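Local coordinates for protein transcriptional regulator, LacI family (Arthrobacter sp., PDB 4RKR) that binds a galactose-glucose disaccharide in its cleft and, as a LacI-family regulator, probably controls transcription in response to such a sugar, at residues 131-136 / 149-154. Numbering follows the deposited sequence.
Sequences IAYLEA and TVRGKA. With GAL (beta-D-galactopyranose), chain E; GLC (alpha-D-glucopyranose), chain B.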
ATOM      1  N   ILE A 131     -19.840 -22.042   9.874  1.00 50.52           N
ATOM      2  CA  ILE A 131     -18.634 -21.239   9.747  1.00 55.52           C
ATOM      3  C   ILE A 131     -17.734 -21.772   8.650  1.00 36.60           C
ATOM      4  O   ILE A 131     -17.539 -22.982   8.534  1.00 58.21           O
ATOM      5  CB  ILE A 131     -17.856 -21.241  11.068  1.00 48.85           C
ATOM      6  CG1 ILE A 131     -18.693 -20.541  12.133  1.00 37.59           C
ATOM      7  CG2 ILE A 131     -16.504 -20.554  10.913  1.00 59.00           C
ATOM      8  CD1 ILE A 131     -18.129 -20.617  13.537  1.00 42.24           C
ATOM      9  N   ALA A 132     -17.191 -20.866   7.841  1.00 41.00           N
ATOM     10  CA  ALA A 132     -16.174 -21.233   6.853  1.00 35.39           C
ATOM     11  C   ALA A 132     -14.854 -20.543   7.177  1.00 33.75           C
ATOM     12  O   ALA A 132     -14.850 -19.429   7.710  1.00 37.47           O
ATOM     13  CB  ALA A 132     -16.634 -20.869   5.458  1.00 36.47           C
ATOM     14  N   TYR A 133     -13.737 -21.215   6.885  1.00 46.52           N
ATOM     15  CA  TYR A 133     -12.417 -20.566   6.921  1.00 40.27           C
ATOM     16  C   TYR A 133     -11.827 -20.519   5.519  1.00 32.15           C
ATOM     17  O   TYR A 133     -11.855 -21.519   4.791  1.00 34.47           O
ATOM     18  CB  TYR A 133     -11.455 -21.260   7.873  1.00 51.09           C
ATOM     19  CG  TYR A 133     -10.035 -20.745   7.763  1.00 56.78           C
ATOM     20  CD1 TYR A 133      -9.635 -19.579   8.414  1.00 60.66           C
ATOM     21  CD2 TYR A 133      -9.094 -21.426   7.002  1.00 55.62           C
ATOM     22  CE1 TYR A 133      -8.333 -19.111   8.306  1.00 45.21           C
ATOM     23  CE2 TYR A 133      -7.798 -20.971   6.884  1.00 50.53           C
ATOM     24  CZ  TYR A 133      -7.422 -19.819   7.531  1.00 50.46           C
ATOM     25  OH  TYR A 133      -6.127 -19.405   7.394  1.00 54.34           O
ATOM     26  N   LEU A 134     -11.335 -19.340   5.139  1.00 35.94           N
ATOM     27  CA  LEU A 134     -10.694 -19.141   3.844  1.00 39.37           C
ATOM     28  C   LEU A 134      -9.163 -19.092   3.987  1.00 34.51           C
ATOM     29  O   LEU A 134      -8.603 -18.141   4.522  1.00 38.44           O
ATOM     30  CB  LEU A 134     -11.211 -17.867   3.183  1.00 39.01           C
ATOM     31  CG  LEU A 134     -10.514 -17.463   1.882  1.00 56.73           C
ATOM     32  CD1 LEU A 134     -10.515 -18.585   0.852  1.00 38.68           C
ATOM     33  CD2 LEU A 134     -11.181 -16.218   1.322  1.00 39.77           C
ATOM     34  N   GLU A 135      -8.524 -20.144   3.490  1.00 43.97           N
ATOM     35  CA  GLU A 135      -7.088 -20.369   3.547  1.00 54.25           C
ATOM     36  C   GLU A 135      -6.463 -19.783   2.297  1.00 44.02           C
ATOM     37  O   GLU A 135      -7.056 -19.856   1.216  1.00 44.67           O
ATOM     38  CB  GLU A 135      -6.846 -21.887   3.545  1.00 47.72           C
ATOM     39  CG  GLU A 135      -5.406 -22.366   3.634  1.00 41.10           C
ATOM     40  CD  GLU A 135      -4.819 -22.140   5.004  1.00 59.20           C
ATOM     41  OE1 GLU A 135      -4.699 -20.961   5.387  1.00 46.78           O
ATOM     42  OE2 GLU A 135      -4.488 -23.134   5.689  1.00 52.50           O
ATOM     43  N   ALA A 136      -5.258 -19.239   2.423  1.00 52.04           N
ATOM     44  CA  ALA A 136      -4.464 -18.864   1.239  1.00 41.95           C
ATOM     45  C   ALA A 136      -3.753 -20.113   0.725  1.00 39.67           C
ATOM     46  O   ALA A 136      -3.104 -20.819   1.495  1.00 43.06           O
ATOM     47  CB  ALA A 136      -3.455 -17.792   1.595  1.00 55.50           C
ATOM     48  N   THR A 149      -1.440 -23.656   5.895  1.00 40.85           N
ATOM     49  CA  THR A 149      -0.674 -22.622   6.629  1.00 37.87           C
ATOM     50  C   THR A 149      -0.709 -22.796   8.142  1.00 51.92           C
ATOM     51  O   THR A 149      -1.481 -23.583   8.683  1.00 47.75           O
ATOM     52  CB  THR A 149      -1.144 -21.187   6.320  1.00 55.04           C
ATOM     53  OG1 THR A 149      -2.444 -20.954   6.892  1.00 44.67           O
ATOM     54  CG2 THR A 149      -1.158 -20.947   4.823  1.00 39.71           C
ATOM     55  N   VAL A 150       0.133 -22.032   8.818  1.00 37.78           N
ATOM     56  CA  VAL A 150       0.263 -22.136  10.254  1.00 34.77           C
ATOM     57  C   VAL A 150      -0.998 -21.654  10.937  1.00 37.48           C
ATOM     58  O   VAL A 150      -1.563 -22.363  11.769  1.00 47.11           O
ATOM     59  CB  VAL A 150       1.470 -21.331  10.774  1.00 37.57           C
ATOM     60  CG1 VAL A 150       1.455 -21.264  12.304  1.00 41.50           C
ATOM     61  CG2 VAL A 150       2.770 -21.953  10.261  1.00 34.89           C
ATOM     62  N   ARG A 151      -1.429 -20.441  10.606  1.00 53.59           N
ATOM     63  CA  ARG A 151      -2.669 -19.906  11.179  1.00 42.30           C
ATOM     64  C   ARG A 151      -3.861 -20.746  10.713  1.00 28.03           C
ATOM     65  O   ARG A 151      -4.809 -20.958  11.470  1.00 54.57           O
ATOM     66  CB  ARG A 151      -2.856 -18.427  10.823  1.00 39.23           C
ATOM     67  CG  ARG A 151      -3.178 -18.164   9.363  1.00 33.29           C
ATOM     68  CD  ARG A 151      -3.138 -16.685   9.035  1.00 57.45           C
ATOM     69  NE  ARG A 151      -1.785 -16.214   8.755  1.00 37.29           N
ATOM     70  CZ  ARG A 151      -1.496 -15.016   8.250  1.00 52.03           C
ATOM     71  NH1 ARG A 151      -2.467 -14.148   7.957  1.00 50.20           N
ATOM     72  NH2 ARG A 151      -0.228 -14.678   8.026  1.00 33.11           N
ATOM     73  N   GLY A 152      -3.784 -21.237   9.476  1.00 48.46           N
ATOM     74  CA  GLY A 152      -4.793 -22.133   8.925  1.00 49.07           C
ATOM     75  C   GLY A 152      -4.960 -23.356   9.800  1.00 57.43           C
ATOM     76  O   GLY A 152      -6.075 -23.703  10.164  1.00 38.35           O
ATOM     77  N   LYS A 153      -3.852 -24.004  10.154  1.00 62.92           N
ATOM     78  CA  LYS A 153      -3.913 -25.181  11.023  1.00 59.48           C
ATOM     79  C   LYS A 153      -4.464 -24.786  12.383  1.00 44.71           C
ATOM     80  O   LYS A 153      -5.287 -25.499  12.954  1.00 52.12           O
ATOM     81  CB  LYS A 153      -2.539 -25.842  11.195  1.00 43.06           C
ATOM     82  CG  LYS A 153      -1.996 -26.562   9.959  1.00 46.97           C
ATOM     83  CD  LYS A 153      -0.524 -26.939  10.153  1.00 40.62           C
ATOM     84  CE  LYS A 153      -0.066 -28.058   9.223  1.00 65.91           C
ATOM     85  NZ  LYS A 153       0.392 -27.571   7.895  1.00 82.88           N
ATOM     86  N   ALA A 154      -4.020 -23.644  12.895  1.00 36.50           N
ATOM     87  CA  ALA A 154      -4.428 -23.193  14.226  1.00 46.60           C
ATOM     88  C   ALA A 154      -5.943 -23.001  14.345  1.00 57.45           C
ATOM     89  O   ALA A 154      -6.533 -23.261  15.386  1.00 47.78           O
ATOM     90  CB  ALA A 154      -3.709 -21.897  14.581  1.00 48.15           C
TER
HETATM   91  C1  GAL E   2       1.985 -13.017   5.496  1.00 30.08           C
HETATM   92  C2  GAL E   2       0.678 -12.491   4.902  1.00 36.89           C
HETATM   93  C3  GAL E   2       0.399 -11.067   5.380  1.00 34.92           C
HETATM   94  C4  GAL E   2       0.500 -10.988   6.894  1.00 33.25           C
HETATM   95  C5  GAL E   2       1.807 -11.590   7.382  1.00 38.23           C
HETATM   96  C6  GAL E   2       1.840 -11.596   8.901  1.00 38.33           C
HETATM   97  O2  GAL E   2       0.804 -12.496   3.476  1.00 46.42           O
HETATM   98  O3  GAL E   2      -0.908 -10.612   5.011  1.00 29.34           O
HETATM   99  O4  GAL E   2      -0.596 -11.693   7.469  1.00 23.62           O
HETATM  100  O5  GAL E   2       1.962 -12.930   6.916  1.00 32.51           O
HETATM  101  O6  GAL E   2       3.188 -11.811   9.322  1.00 33.23           O
HETATM  102  C1  GLC B   1       5.332 -17.078   5.567  1.00 53.58           C
HETATM  103  C2  GLC B   1       4.393 -16.852   6.756  1.00 58.90           C
HETATM  104  C3  GLC B   1       3.097 -16.196   6.327  1.00 34.00           C
HETATM  105  C4  GLC B   1       3.405 -14.926   5.569  1.00 42.61           C
HETATM  106  C5  GLC B   1       4.283 -15.267   4.369  1.00 36.86           C
HETATM  107  C6  GLC B   1       4.607 -14.014   3.569  1.00 39.75           C
HETATM  108  O1  GLC B   1       4.801 -18.105   4.729  1.00 69.31           O
HETATM  109  O2  GLC B   1       4.042 -18.094   7.371  1.00 62.89           O
HETATM  110  O3  GLC B   1       2.272 -15.951   7.467  1.00 50.31           O
HETATM  111  O4  GLC B   1       2.173 -14.370   5.115  1.00 42.72           O
HETATM  112  O5  GLC B   1       5.501 -15.899   4.770  1.00 41.31           O
HETATM  113  O6  GLC B   1       5.624 -14.313   2.605  1.00 84.97           O
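Glu135, near the C-terminal end of strand 131-136, and Thr149, the N-cap of helix 150-162, approach from opposite directions and meet carboxylate to hydroxyl. Thr149 OG1 donates to Glu135 OE1 over 2.7 Å, on the syn side but 33° out of the carboxylate plane. Glu135 OE2 accepts Thr149 N at 3.1 Å in a fairly straight bond that comes from above the plane. Tyr133 OH, two residues back on the strand, also donates to OE1, from the face opposite to the threonine hydroxyl, so the buried carboxylate is gripped from several sides, which should hold its rotation. With OG1 set between its backbone N and carbonyl carbon (chi1 70°), Thr149 can give its proton to Glu135 while accepting Gly152 N at 2.9 Å, the capping bond. Gly152 lies close against both strand side chains: its CA is 3.4 Å from Tyr133 OH and equally near Glu135 OE2. Arg151 passes its CG by Tyr133 OH and, bending at chi3, carries its guanidinium to the sugars, where NH2 bonds GLC O3 at 2.9 Å and both terminal nitrogens share GAL O4. Phe198 gives this guanidinium a cation-pi partner. This beta-alpha unit, strand 131-136 into helix 150-162, belongs to the periplasmic-binding-protein-like fold, and its Arg151 reaches into the sugar-binding cleft between the two lobes, probably the effector site as in LacI-family regulators.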